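Local coordinates for core protein P7 (Pseudomonas phage phi12, PDB 2Q82), which is a structural protein of the viral core that, as in related cystoviruses, probably assists capsid assembly and RNA packaging, at residues A71-F74 and A80-V83; L19-T24 and N84-V89. One frame throughout, in Å; residues are numbered along the deposited sequence.

Interaction 1: A71-F74 and A80-V83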
loop_
_atom_site.group_PDB
_atom_site.type_symbol
_atom_site.label_atom_id
_atom_site.label_comp_id
_atom_site.label_asym_id
_atom_site.label_seq_id
_atom_site.Cartn_x
_atom_site.Cartn_y
_atom_site.Cartn_z
ATOM N N ALA A 71 -3.262 -3.139 -10.032
ATOM C CA ALA A 71 -3.256 -4.516 -10.493
ATOM C C ALA A 71 -1.838 -4.883 -10.901
ATOM O O ALA A 71 -1.357 -5.973 -10.633
ATOM C CB ALA A 71 -4.186 -4.682 -11.677
ATOM N N TYR A 72 -1.182 -3.953 -11.576
ATOM C CA TYR A 72 0.159 -4.203 -12.014
ATOM C C TYR A 72 1.063 -4.489 -10.810
ATOM O O TYR A 72 1.853 -5.435 -10.815
ATOM C CB TYR A 72 0.683 -3.005 -12.767
ATOM C CG TYR A 72 2.091 -3.227 -13.162
ATOM C CD1 TYR A 72 2.397 -3.950 -14.307
ATOM C CD2 TYR A 72 3.123 -2.785 -12.349
ATOM C CE1 TYR A 72 3.701 -4.225 -14.633
ATOM C CE2 TYR A 72 4.429 -3.054 -12.660
ATOM C CZ TYR A 72 4.714 -3.774 -13.804
ATOM O OH TYR A 72 6.011 -4.020 -14.137
ATOM N N VAL A 73 0.934 -3.664 -9.781
ATOM C CA VAL A 73 1.749 -3.847 -8.593
ATOM C C VAL A 73 1.527 -5.226 -7.953
ATOM O O VAL A 73 2.477 -5.938 -7.647
ATOM C CB VAL A 73 1.461 -2.756 -7.580
ATOM C CG1 VAL A 73 2.174 -3.049 -6.287
ATOM C CG2 VAL A 73 1.915 -1.420 -8.143
ATOM N N PHE A 74 0.266 -5.592 -7.752
ATOM C CA PHE A 74 -0.047 -6.893 -7.165
ATOM C C PHE A 74 0.543 -8.026 -8.003
ATOM O O PHE A 74 1.041 -9.022 -7.474
ATOM C CB PHE A 74 -1.556 -7.116 -7.103
ATOM C CG PHE A 74 -2.272 -6.276 -6.083
ATOM C CD1 PHE A 74 -1.591 -5.675 -5.027
ATOM C CD2 PHE A 74 -3.659 -6.169 -6.134
ATOM C CE1 PHE A 74 -2.288 -4.964 -4.039
ATOM C CE2 PHE A 74 -4.362 -5.469 -5.164
ATOM C CZ PHE A 74 -3.676 -4.871 -4.101
ATOM N N ALA A 80 6.184 -5.565 -2.585
ATOM C CA ALA A 80 6.032 -4.174 -2.177
ATOM C C ALA A 80 4.743 -3.959 -1.426
ATOM O O ALA A 80 4.525 -2.916 -0.813
ATOM C CB ALA A 80 6.051 -3.273 -3.390
ATOM N N VAL A 81 3.874 -4.955 -1.498
ATOM C CA VAL A 81 2.575 -4.852 -0.880
ATOM C C VAL A 81 2.606 -4.977 0.637
ATOM O O VAL A 81 2.145 -4.088 1.341
ATOM C CB VAL A 81 1.648 -5.915 -1.467
ATOM C CG1 VAL A 81 0.320 -5.866 -0.851
ATOM C CG2 VAL A 81 1.538 -5.723 -2.970
ATOM N N GLY A 82 3.130 -6.090 1.133
ATOM C CA GLY A 82 3.206 -6.270 2.570
ATOM C C GLY A 82 2.133 -7.179 3.116
ATOM O O GLY A 82 2.024 -7.385 4.324
ATOM N N VAL A 83 1.328 -7.720 2.216
ATOM C CA VAL A 83 0.266 -8.621 2.611
ATOM C C VAL A 83 0.044 -9.597 1.474
ATOM O O VAL A 83 0.203 -9.249 0.310
ATOM C CB VAL A 83 -1.026 -7.857 2.915
ATOM C CG1 VAL A 83 -1.484 -7.107 1.699
ATOM C CG2 VAL A 83 -2.096 -8.813 3.361
#
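Val81 meets residues 71-74 of helix 68-76 through one methyl group. Its CG2 lies 3.7 Å from CD1 of Phe74 and 4.0 Å from CE1 of Phe74, so the methyl sits at the rim of the ring, near the ring plane, and not over a face. A second, looser touch joins Val73 CG1 to Val81 CG2 at 4.3 Å, which leaves this methyl against both Val73 and Phe74. The contact is wholly apolar and buried, with no hydrogen bond across it, and it hides a modest 124 Å² in all.

The first torsions explain the fit. Phe74 starts off away from the loop, but with CG beside the backbone N and opposite the carbonyl carbon (chi1 -71°) the ring swings back until its CD1-CE1 side faces Val81. In Val81, CG1 lies opposite the backbone N (chi1 179°), which leaves CG2, opposite the carbonyl carbon, as the branch that meets the ring. The two side chains cross at about a right angle.

Met49 of helix 49-52 touches both Phe74 and Val81 and so extends the apolar cluster. The second subunit lies alongside: Val73 packs on Val73 of that chain, and the backbones of Ala80 and Val81 hydrogen-bond to it. The contact thus folds the loop after helix 68-76 back onto that helix, with helix 49-52 and the second subunit both touching it, just before the chain enters strand 84-89.

Interaction 2: L19-T24 and N84-V89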
loop_
_atom_site.group_PDB
_atom_site.type_symbol
_atom_site.label_atom_id
_atom_site.label_comp_id
_atom_site.label_asym_id
_atom_site.label_seq_id
_atom_site.Cartn_x
_atom_site.Cartn_y
_atom_site.Cartn_z
ATOM N N LEU A 19 -7.858 -22.056 5.928
ATOM C CA LEU A 19 -8.494 -20.941 6.593
ATOM C C LEU A 19 -7.501 -19.982 7.192
ATOM O O LEU A 19 -7.757 -18.782 7.268
ATOM C CB LEU A 19 -9.382 -21.445 7.703
ATOM C CG LEU A 19 -10.552 -22.263 7.200
ATOM C CD1 LEU A 19 -11.039 -23.148 8.314
ATOM C CD2 LEU A 19 -11.653 -21.343 6.708
ATOM N N ALA A 20 -6.363 -20.506 7.626
ATOM C CA ALA A 20 -5.337 -19.676 8.240
ATOM C C ALA A 20 -4.817 -18.671 7.229
ATOM O O ALA A 20 -4.564 -17.519 7.559
ATOM C CB ALA A 20 -4.207 -20.530 8.774
ATOM N N GLN A 21 -4.670 -19.109 5.986
ATOM C CA GLN A 21 -4.163 -18.230 4.949
ATOM C C GLN A 21 -5.191 -17.248 4.394
ATOM O O GLN A 21 -4.855 -16.107 4.106
ATOM C CB GLN A 21 -3.469 -19.015 3.838
ATOM C CG GLN A 21 -4.390 -19.823 2.966
ATOM C CD GLN A 21 -3.679 -20.392 1.760
ATOM O OE1 GLN A 21 -3.704 -19.808 0.675
ATOM N NE2 GLN A 21 -3.036 -21.539 1.939
ATOM N N TYR A 22 -6.444 -17.679 4.256
ATOM C CA TYR A 22 -7.533 -16.737 4.009
ATOM C C TYR A 22 -7.451 -15.616 5.027
ATOM O O TYR A 22 -7.468 -14.441 4.683
ATOM C CB TYR A 22 -8.902 -17.406 4.154
ATOM C CG TYR A 22 -9.164 -18.568 3.231
ATOM C CD1 TYR A 22 -8.407 -18.767 2.091
ATOM C CD2 TYR A 22 -10.180 -19.469 3.506
ATOM C CE1 TYR A 22 -8.652 -19.831 1.255
ATOM C CE2 TYR A 22 -10.432 -20.528 2.680
ATOM C CZ TYR A 22 -9.667 -20.710 1.557
ATOM O OH TYR A 22 -9.925 -21.775 0.736
ATOM N N GLU A 23 -7.385 -16.005 6.292
ATOM C CA GLU A 23 -7.428 -15.056 7.405
ATOM C C GLU A 23 -6.427 -13.905 7.359
ATOM O O GLU A 23 -6.692 -12.812 7.852
ATOM C CB GLU A 23 -7.177 -15.760 8.717
ATOM C CG GLU A 23 -8.273 -16.625 9.267
ATOM C CD GLU A 23 -7.752 -17.457 10.417
ATOM O OE1 GLU A 23 -6.683 -17.089 10.952
ATOM O OE2 GLU A 23 -8.396 -18.460 10.785
ATOM N N THR A 24 -5.254 -14.204 6.837
ATOM C CA THR A 24 -4.199 -13.216 6.769
ATOM C C THR A 24 -3.876 -12.716 5.367
ATOM O O THR A 24 -2.768 -12.223 5.118
ATOM C CB THR A 24 -2.891 -13.759 7.321
ATOM O OG1 THR A 24 -2.575 -14.958 6.611
ATOM C CG2 THR A 24 -3.003 -14.089 8.758
ATOM N N ASN A 84 -0.301 -10.828 1.822
ATOM C CA ASN A 84 -0.536 -11.846 0.824
ATOM C C ASN A 84 -1.784 -11.515 0.024
ATOM O O ASN A 84 -2.780 -11.113 0.571
ATOM C CB ASN A 84 -0.744 -13.203 1.469
ATOM C CG ASN A 84 -0.595 -14.316 0.475
ATOM O OD1 ASN A 84 -1.391 -15.258 0.442
ATOM N ND2 ASN A 84 0.430 -14.217 -0.353
ATOM N N ILE A 85 -1.698 -11.726 -1.287
ATOM C CA ILE A 85 -2.817 -11.450 -2.163
ATOM C C ILE A 85 -3.308 -12.745 -2.745
ATOM O O ILE A 85 -2.547 -13.572 -3.214
ATOM C CB ILE A 85 -2.390 -10.569 -3.319
ATOM C CG1 ILE A 85 -1.895 -9.241 -2.776
ATOM C CG2 ILE A 85 -3.528 -10.389 -4.303
ATOM C CD1 ILE A 85 -0.511 -9.270 -2.421
ATOM N N ILE A 86 -4.628 -12.908 -2.718
ATOM C CA ILE A 86 -5.224 -14.096 -3.255
ATOM C C ILE A 86 -6.169 -13.639 -4.345
ATOM O O ILE A 86 -7.102 -12.881 -4.078
ATOM C CB ILE A 86 -6.030 -14.817 -2.184
ATOM C CG1 ILE A 86 -5.095 -15.465 -1.158
ATOM C CG2 ILE A 86 -6.919 -15.828 -2.831
ATOM C CD1 ILE A 86 -5.778 -15.906 0.131
ATOM N N ARG A 87 -5.948 -14.107 -5.564
ATOM C CA ARG A 87 -6.804 -13.722 -6.669
ATOM C C ARG A 87 -8.033 -14.615 -6.714
ATOM O O ARG A 87 -7.911 -15.832 -6.829
ATOM C CB ARG A 87 -6.033 -13.849 -7.958
ATOM C CG ARG A 87 -6.835 -13.577 -9.180
ATOM C CD ARG A 87 -5.940 -13.768 -10.363
ATOM N NE ARG A 87 -6.696 -13.729 -11.597
ATOM C CZ ARG A 87 -6.222 -14.132 -12.767
ATOM N NH1 ARG A 87 -4.989 -14.605 -12.865
ATOM N NH2 ARG A 87 -6.992 -14.070 -13.841
ATOM N N VAL A 88 -9.218 -14.019 -6.632
ATOM C CA VAL A 88 -10.415 -14.840 -6.646
ATOM C C VAL A 88 -11.280 -14.767 -7.879
ATOM O O VAL A 88 -11.452 -13.722 -8.508
ATOM C CB VAL A 88 -11.314 -14.575 -5.433
ATOM C CG1 VAL A 88 -10.555 -14.867 -4.168
ATOM C CG2 VAL A 88 -11.820 -13.146 -5.447
ATOM N N VAL A 89 -11.840 -15.920 -8.195
ATOM C CA VAL A 89 -12.716 -16.060 -9.327
ATOM C C VAL A 89 -13.963 -16.828 -8.935
ATOM O O VAL A 89 -14.106 -17.285 -7.810
ATOM C CB VAL A 89 -12.030 -16.791 -10.479
ATOM C CG1 VAL A 89 -10.915 -15.924 -11.034
ATOM C CG2 VAL A 89 -11.490 -18.138 -10.006
HETATM O O HOH W 1 -0.124 -11.800 4.505
#
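The last turn of helix 15-23 packs against an inner strand of the parallel sheet, 84-89, flanked by 25-30 and 109-111, with Ile86 of the strand pointing toward the helix. Its CD1 carries the contact, ending 4.1 Å from the carbonyl O of Gln21. The same methyl lies 4.3 Å from CA of Tyr22. Its approach to CD1 of the Tyr22 ring is loose, at 4.4 Å. The methyl therefore touches the helix backbone as well as the ring, which it approaches at the edge, near the ring plane. An extended chain places it there: CG1 lies beside the backbone N (chi1 -72°), and CD1 continues outward nearly straight (chi2 165°).

The Tyr22 side chain leaves the helix away from the strand, then bends so that its CD1 side faces Ile86. Its hydroxyl is hydrogen-bonded to Asp118 of helix 112-127, which anchors the far end of the ring, while Val115 of the same helix packs on Tyr22.

At the other end, where the helix gives way to loop, a water bridges the backbones. It donates to Thr24 O at 2.7 Å and accepts from Asn84 N at 2.9 Å. The CB of Asn84 lies 4.3 Å from Thr24 O, and the OD1 of Asn84 is hydrogen-bonded to Ser25 OG, which also bonds to Gln21 O. Ser25 thus ties the helix end to Asn84.

Strand 25-30 follows the helix directly and pairs with 84-89, Ile86 bonding through its backbone to Leu26 and Val28. The whole is an alpha/beta fold: a five-stranded parallel sheet of strand order 2-3-1-4-5, 25-30 in the middle, with helices packed on it.

Overall arrangement
The centres of interactions 1 and 2 lie about 14 Å apart. Along the chain the segments come in the order 19-24, 71-74, 80-83, 84-89, with only the last three close in sequence: helix 68-76, the loop holding 80-83, then strand 84-89. Interaction 1 joins neighbours in sequence, whereas interaction 2 brings together segments 60 residues apart. They also touch directly: Val83 CG2 packs 3.9 Å from Thr24 O, and Phe74 CD1 lies 4.2 Å from Ile85 CG1. Strand 84-89 thus has Ile86 against helix 15-23 and Ile85 against helix 68-76, linking the subunit-interface region to the parallel sheet of the core domain.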